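Local coordinates for protein dTDP-4-dehydrorhamnose 3,5-epimerase (Sulfolobus tokodaii, PDB 2B9U) that probably catalyses the 3,5-epimerization of dTDP-4-dehydro-6-deoxyglucose to dTDP-4-dehydro-L-rhamnose, a step of dTDP-L-rhamnose biosynthesis, at residues Gly11-Lys16 and Met109-Pro114; Leu81-Asp86 and Tyr97-Leu102. All blocks are in the same frame, centred on the assembly; numbering follows the deposited sequence.

Contact 1. Residues Gly11-Lys16 and Met109-Pro114; sequences GIILIK and MLWIPP
Ile-12 reaches across with both of its branches. CG2, anti to the backbone N, meets Leu-110 CD2 at 3.6 Å; CG1, on the N side (chi1 -54°), carries Ile-12 CD1 to Pro-113 CD at 3.7 Å, with Ile-112 CG2 close by and its side chain running alongside in the same direction. Beside this cluster the Pro-113 ring carbon CD lies against Gly-11 O at 3.3 Å. The other face of the pairing carries Ile-13, Ile-15, Met-109 and Trp-111. Here Ile-13 CG1 comes to the edge of the indole, near its plane, 4.0 Å from Trp-111 CD1, while Ile-15 CD1 packs on Trp-111 CB at 3.8 Å and Ile-15 CG2 meets the bent end of Met-109 at CE. Beneath these side chains is an antiparallel ladder, part of one wall of the flattened jelly-roll barrel of the cupin fold, and it brings together strands far apart in sequence. Ile-13 and Trp-111 form a hydrogen-bonded pair: Ile-13 N to Trp-111 O is 3.1 Å, and Trp-111 N to Ile-13 O is 2.8 Å. Ile-15 and Met-109 repeat the pattern, with Leu-14 opposite Leu-110 as the non-hydrogen-bonded pair between. Farther out, Leu-14 bonds through its backbone to Glu-6 on one flank, and Leu-110 to Ile-73 on the other. Phe-5 packs on Ile-13 and Ile-15, and Ile-72 on Trp-111.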
loop_
_atom_site.group_PDB
_atom_site.type_symbol
_atom_site.label_atom_id
_atom_site.label_comp_id
_atom_site.label_asym_id
_atom_site.label_seq_id
_atom_site.Cartn_x
_atom_site.Cartn_y
_atom_site.Cartn_z
ATOM N N GLY A 11 -13.295 -18.141 -6.121
ATOM C CA GLY A 11 -12.500 -17.058 -6.696
ATOM C C GLY A 11 -11.669 -16.272 -5.690
ATOM O O GLY A 11 -10.935 -15.355 -6.064
ATOM N N ILE A 12 -11.774 -16.645 -4.416
ATOM C CA ILE A 12 -11.026 -15.996 -3.328
ATOM C C ILE A 12 -9.648 -16.651 -3.281
ATOM O O ILE A 12 -9.537 -17.885 -3.346
ATOM C CB ILE A 12 -11.758 -16.145 -1.945
ATOM C CG1 ILE A 12 -13.208 -15.640 -2.013
ATOM C CG2 ILE A 12 -10.974 -15.470 -0.792
ATOM C CD1 ILE A 12 -13.360 -14.141 -2.124
ATOM N N ILE A 13 -8.603 -15.824 -3.184
ATOM C CA ILE A 13 -7.239 -16.306 -3.231
ATOM C C ILE A 13 -6.436 -15.722 -2.075
ATOM O O ILE A 13 -6.499 -14.520 -1.809
ATOM C CB ILE A 13 -6.542 -15.964 -4.582
ATOM C CG1 ILE A 13 -7.295 -16.605 -5.766
ATOM C CG2 ILE A 13 -5.100 -16.452 -4.566
ATOM C CD1 ILE A 13 -6.661 -16.396 -7.126
ATOM N N LEU A 14 -5.701 -16.586 -1.379
ATOM C CA LEU A 14 -4.771 -16.124 -0.350
ATOM C C LEU A 14 -3.391 -15.998 -0.973
ATOM O O LEU A 14 -2.920 -16.931 -1.635
ATOM C CB LEU A 14 -4.740 -17.082 0.859
ATOM C CG LEU A 14 -3.856 -16.562 2.000
ATOM C CD1 LEU A 14 -4.705 -16.005 3.137
ATOM C CD2 LEU A 14 -2.906 -17.644 2.474
ATOM N N ILE A 15 -2.763 -14.837 -0.786
ATOM C CA ILE A 15 -1.425 -14.575 -1.317
ATOM C C ILE A 15 -0.406 -14.515 -0.185
ATOM O O ILE A 15 -0.613 -13.824 0.826
ATOM C CB ILE A 15 -1.361 -13.279 -2.188
ATOM C CG1 ILE A 15 -2.379 -13.334 -3.313
ATOM C CG2 ILE A 15 0.018 -13.099 -2.840
ATOM C CD1 ILE A 15 -3.546 -12.437 -3.099
ATOM N N LYS A 16 0.707 -15.222 -0.370
ATOM C CA LYS A 16 1.725 -15.313 0.668
ATOM C C LYS A 16 3.025 -14.785 0.109
ATOM O O LYS A 16 3.585 -15.398 -0.797
ATOM C CB LYS A 16 1.927 -16.761 1.098
ATOM C CG LYS A 16 0.683 -17.487 1.529
ATOM C CD LYS A 16 0.940 -18.987 1.498
ATOM C CE LYS A 16 0.521 -19.637 2.797
ATOM N NZ LYS A 16 1.056 -21.045 2.919
ATOM N N MET A 109 -2.222 -11.857 2.361
ATOM C CA MET A 109 -3.174 -11.011 1.661
ATOM C C MET A 109 -4.312 -11.884 1.168
ATOM O O MET A 109 -4.112 -13.057 0.899
ATOM C CB MET A 109 -2.507 -10.355 0.445
ATOM C CG MET A 109 -1.566 -9.194 0.765
ATOM S SD MET A 109 -0.500 -8.827 -0.640
ATOM C CE MET A 109 0.781 -10.069 -0.402
ATOM N N LEU A 110 -5.491 -11.292 1.044
ATOM C CA LEU A 110 -6.655 -11.942 0.452
ATOM C C LEU A 110 -7.043 -11.138 -0.765
ATOM O O LEU A 110 -7.294 -9.912 -0.658
ATOM C CB LEU A 110 -7.843 -11.872 1.404
ATOM C CG LEU A 110 -8.572 -13.051 2.028
ATOM C CD1 LEU A 110 -10.049 -12.698 2.037
ATOM C CD2 LEU A 110 -8.325 -14.373 1.310
ATOM N N TRP A 111 -7.115 -11.821 -1.908
ATOM C CA TRP A 111 -7.731 -11.258 -3.108
ATOM C C TRP A 111 -9.198 -11.648 -3.138
ATOM O O TRP A 111 -9.556 -12.844 -3.046
ATOM C CB TRP A 111 -7.015 -11.708 -4.372
ATOM C CG TRP A 111 -7.881 -11.683 -5.639
ATOM C CD1 TRP A 111 -8.379 -12.769 -6.311
ATOM C CD2 TRP A 111 -8.329 -10.523 -6.367
ATOM N NE1 TRP A 111 -9.108 -12.359 -7.405
ATOM C CE2 TRP A 111 -9.105 -10.987 -7.456
ATOM C CE3 TRP A 111 -8.166 -9.136 -6.194
ATOM C CZ2 TRP A 111 -9.683 -10.119 -8.391
ATOM C CZ3 TRP A 111 -8.765 -8.268 -7.125
ATOM C CH2 TRP A 111 -9.510 -8.767 -8.204
ATOM N N ILE A 112 -10.036 -10.619 -3.242
ATOM C CA ILE A 112 -11.486 -10.739 -3.234
ATOM C C ILE A 112 -12.043 -10.129 -4.542
ATOM O O ILE A 112 -12.138 -8.901 -4.678
ATOM C CB ILE A 112 -12.130 -10.011 -2.028
ATOM C CG1 ILE A 112 -11.463 -10.406 -0.698
ATOM C CG2 ILE A 112 -13.664 -10.248 -2.012
ATOM C CD1 ILE A 112 -11.956 -9.611 0.483
ATOM N N PRO A 113 -12.436 -10.992 -5.493
ATOM C CA PRO A 113 -12.962 -10.568 -6.803
ATOM C C PRO A 113 -14.318 -9.878 -6.670
ATOM O O PRO A 113 -14.929 -9.962 -5.612
ATOM C CB PRO A 113 -13.091 -11.893 -7.578
ATOM C CG PRO A 113 -13.197 -12.941 -6.549
ATOM C CD PRO A 113 -12.423 -12.460 -5.342
ATOM N N PRO A 114 -14.781 -9.160 -7.722
ATOM C CA PRO A 114 -16.140 -8.590 -7.673
ATOM C C PRO A 114 -17.240 -9.628 -7.427
ATOM O O PRO A 114 -17.091 -10.789 -7.788
ATOM C CB PRO A 114 -16.319 -7.975 -9.066
ATOM C CG PRO A 114 -14.957 -7.713 -9.563
ATOM C CD PRO A 114 -14.079 -8.801 -8.973
#

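Contact 2. Residues Leu81-Asp86 and Tyr97-Leu102; sequences LDVAVD and YVKAEL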
loop_
_atom_site.group_PDB
_atom_site.type_symbol
_atom_site.label_atom_id
_atom_site.label_comp_id
_atom_site.label_asym_id
_atom_site.label_seq_id
_atom_site.Cartn_x
_atom_site.Cartn_y
_atom_site.Cartn_z
ATOM N N LEU A 81 -9.705 -10.344 11.472
ATOM C CA LEU A 81 -10.408 -11.487 10.915
ATOM C C LEU A 81 -11.136 -10.940 9.710
ATOM O O LEU A 81 -12.094 -10.201 9.849
ATOM C CB LEU A 81 -11.411 -12.100 11.907
ATOM C CG LEU A 81 -12.257 -13.276 11.356
ATOM C CD1 LEU A 81 -11.366 -14.456 10.931
ATOM C CD2 LEU A 81 -13.313 -13.716 12.378
ATOM N N ASP A 82 -10.660 -11.307 8.535
ATOM C CA ASP A 82 -11.170 -10.792 7.290
ATOM C C ASP A 82 -12.181 -11.754 6.670
ATOM O O ASP A 82 -11.980 -12.971 6.694
ATOM C CB ASP A 82 -10.016 -10.583 6.329
ATOM C CG ASP A 82 -10.355 -9.616 5.259
ATOM O OD1 ASP A 82 -10.706 -8.475 5.615
ATOM O OD2 ASP A 82 -10.305 -10.003 4.080
ATOM N N VAL A 83 -13.268 -11.207 6.130
ATOM C CA VAL A 83 -14.362 -12.030 5.610
ATOM C C VAL A 83 -14.802 -11.541 4.226
ATOM O O VAL A 83 -14.828 -10.329 3.969
ATOM C CB VAL A 83 -15.590 -12.022 6.568
ATOM C CG1 VAL A 83 -16.685 -12.930 6.054
ATOM C CG2 VAL A 83 -15.185 -12.426 7.982
ATOM N N ALA A 84 -15.116 -12.489 3.337
ATOM C CA ALA A 84 -15.705 -12.208 2.023
ATOM C C ALA A 84 -16.955 -13.052 1.867
ATOM O O ALA A 84 -16.893 -14.255 2.069
ATOM C CB ALA A 84 -14.730 -12.559 0.939
ATOM N N VAL A 85 -18.065 -12.438 1.472
ATOM C CA VAL A 85 -19.354 -13.128 1.384
ATOM C C VAL A 85 -19.874 -13.088 -0.050
ATOM O O VAL A 85 -20.004 -11.998 -0.624
ATOM C CB VAL A 85 -20.412 -12.483 2.333
ATOM C CG1 VAL A 85 -21.748 -13.222 2.237
ATOM C CG2 VAL A 85 -19.918 -12.480 3.789
ATOM N N ASP A 86 -20.148 -14.261 -0.635
ATOM C CA ASP A 86 -20.725 -14.322 -1.989
ATOM C C ASP A 86 -22.108 -13.731 -1.973
ATOM O O ASP A 86 -23.012 -14.287 -1.337
ATOM C CB ASP A 86 -20.786 -15.758 -2.520
ATOM C CG ASP A 86 -21.087 -15.831 -4.026
ATOM O OD1 ASP A 86 -21.523 -14.836 -4.640
ATOM O OD2 ASP A 86 -20.865 -16.909 -4.611
ATOM N N TYR A 97 -19.242 -17.910 2.588
ATOM C CA TYR A 97 -18.213 -16.939 2.931
ATOM C C TYR A 97 -16.866 -17.565 3.219
ATOM O O TYR A 97 -16.779 -18.738 3.621
ATOM C CB TYR A 97 -18.670 -16.061 4.108
ATOM C CG TYR A 97 -18.935 -16.827 5.386
ATOM C CD1 TYR A 97 -17.888 -17.193 6.229
ATOM C CD2 TYR A 97 -20.236 -17.184 5.756
ATOM C CE1 TYR A 97 -18.123 -17.904 7.394
ATOM C CE2 TYR A 97 -20.475 -17.896 6.926
ATOM C CZ TYR A 97 -19.410 -18.243 7.743
ATOM O OH TYR A 97 -19.614 -18.943 8.909
ATOM N N VAL A 98 -15.818 -16.774 3.010
ATOM C CA VAL A 98 -14.459 -17.153 3.369
ATOM C C VAL A 98 -13.998 -16.266 4.532
ATOM O O VAL A 98 -14.251 -15.055 4.542
ATOM C CB VAL A 98 -13.481 -17.048 2.143
ATOM C CG1 VAL A 98 -12.035 -17.267 2.557
ATOM C CG2 VAL A 98 -13.866 -18.043 1.059
ATOM N N LYS A 99 -13.359 -16.896 5.515
ATOM C CA LYS A 99 -12.733 -16.214 6.647
ATOM C C LYS A 99 -11.239 -16.472 6.581
ATOM O O LYS A 99 -10.803 -17.568 6.200
ATOM C CB LYS A 99 -13.271 -16.754 7.979
ATOM C CG LYS A 99 -14.711 -16.427 8.263
ATOM C CD LYS A 99 -15.030 -16.723 9.711
ATOM C CE LYS A 99 -16.460 -16.416 10.055
ATOM N NZ LYS A 99 -16.752 -16.747 11.492
ATOM N N ALA A 100 -10.456 -15.450 6.915
ATOM C CA ALA A 100 -9.001 -15.549 6.978
ATOM C C ALA A 100 -8.450 -14.485 7.924
ATOM O O ALA A 100 -8.861 -13.313 7.858
ATOM C CB ALA A 100 -8.371 -15.384 5.585
ATOM N N GLU A 101 -7.538 -14.907 8.800
ATOM C CA GLU A 101 -6.773 -13.994 9.633
ATOM C C GLU A 101 -5.594 -13.428 8.867
ATOM O O GLU A 101 -4.683 -14.159 8.441
ATOM C CB GLU A 101 -6.288 -14.647 10.935
ATOM C CG GLU A 101 -5.836 -13.582 11.960
ATOM C CD GLU A 101 -5.437 -14.159 13.304
ATOM O OE1 GLU A 101 -6.013 -15.194 13.736
ATOM O OE2 GLU A 101 -4.542 -13.564 13.937
ATOM N N LEU A 102 -5.636 -12.115 8.672
ATOM C CA LEU A 102 -4.527 -11.391 8.064
ATOM C C LEU A 102 -3.937 -10.542 9.160
ATOM O O LEU A 102 -4.660 -9.956 9.954
ATOM C CB LEU A 102 -5.021 -10.535 6.877
ATOM C CG LEU A 102 -5.880 -11.271 5.840
ATOM C CD1 LEU A 102 -6.467 -10.307 4.815
ATOM C CD2 LEU A 102 -5.089 -12.413 5.115
#
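Asp-82 O takes a hydrogen bond from Ala-100 N at 2.9 Å and a weaker CA-H...O contact from Lys-99 CA at 3.3 Å. Asp-82 N in turn donates to Ala-100 O at 2.8 Å, tilted 28° from the carbonyl plane. Two residues on, Ala-84 and Val-98 form the second hydrogen-bonded pair, and Val-98 N reaches Ala-84 O at 2.9 Å. This is the ladder of a beta hairpin, strands 79-86 and 97-103, at one margin of the chain's second barrel sheet. On one face, Val-83 CG2 lies beside the extended Lys-99 at CG, 4.0 Å away, their side chains pointing the same way. Next to them Val-85 CG2 touches Tyr-97 CB at 3.8 Å; with chi1 at 62°, the Tyr-97 ring leads away from the facing strand, its CB side nearest Val-83 CG1. The opposite face bears Asp-82, Ala-84, Val-98 and Ala-100. There Leu-102 CD1 covers the Asp-82 side chain, 3.9 Å from its CB, while Asp-82 OD1 accepts a hydrogen bond from His-118 NE2 on strand 116-122. The carboxylate is buried among apolar side chains; the bond from His-118 to OD1 is its strongest polar contact and probably sets its rotation.

In the fold
Contact 1 and contact 2 belong to the two different sheets of the flattened barrel, and their inward faces meet; the contact centres are about 10 Å apart. Ile-12 bridges to both strands of the hairpin, its CD1 at 3.7 Å from Ala-84 CB and its CG2 at 3.9 Å from Val-98 CG1. Leu-110 CD1 comes to 3.4 Å from Asp-82 OD2, so the apolar wall of contact 1 helps enclose the carboxylate of contact 2. In sequence, the hairpin 81-86/97-102 falls between the two strands of contact 1, and strand 97-103 leads directly into 109-112. Both lie away from Tyr-137, predicted to stack on the substrate's thymidine ring.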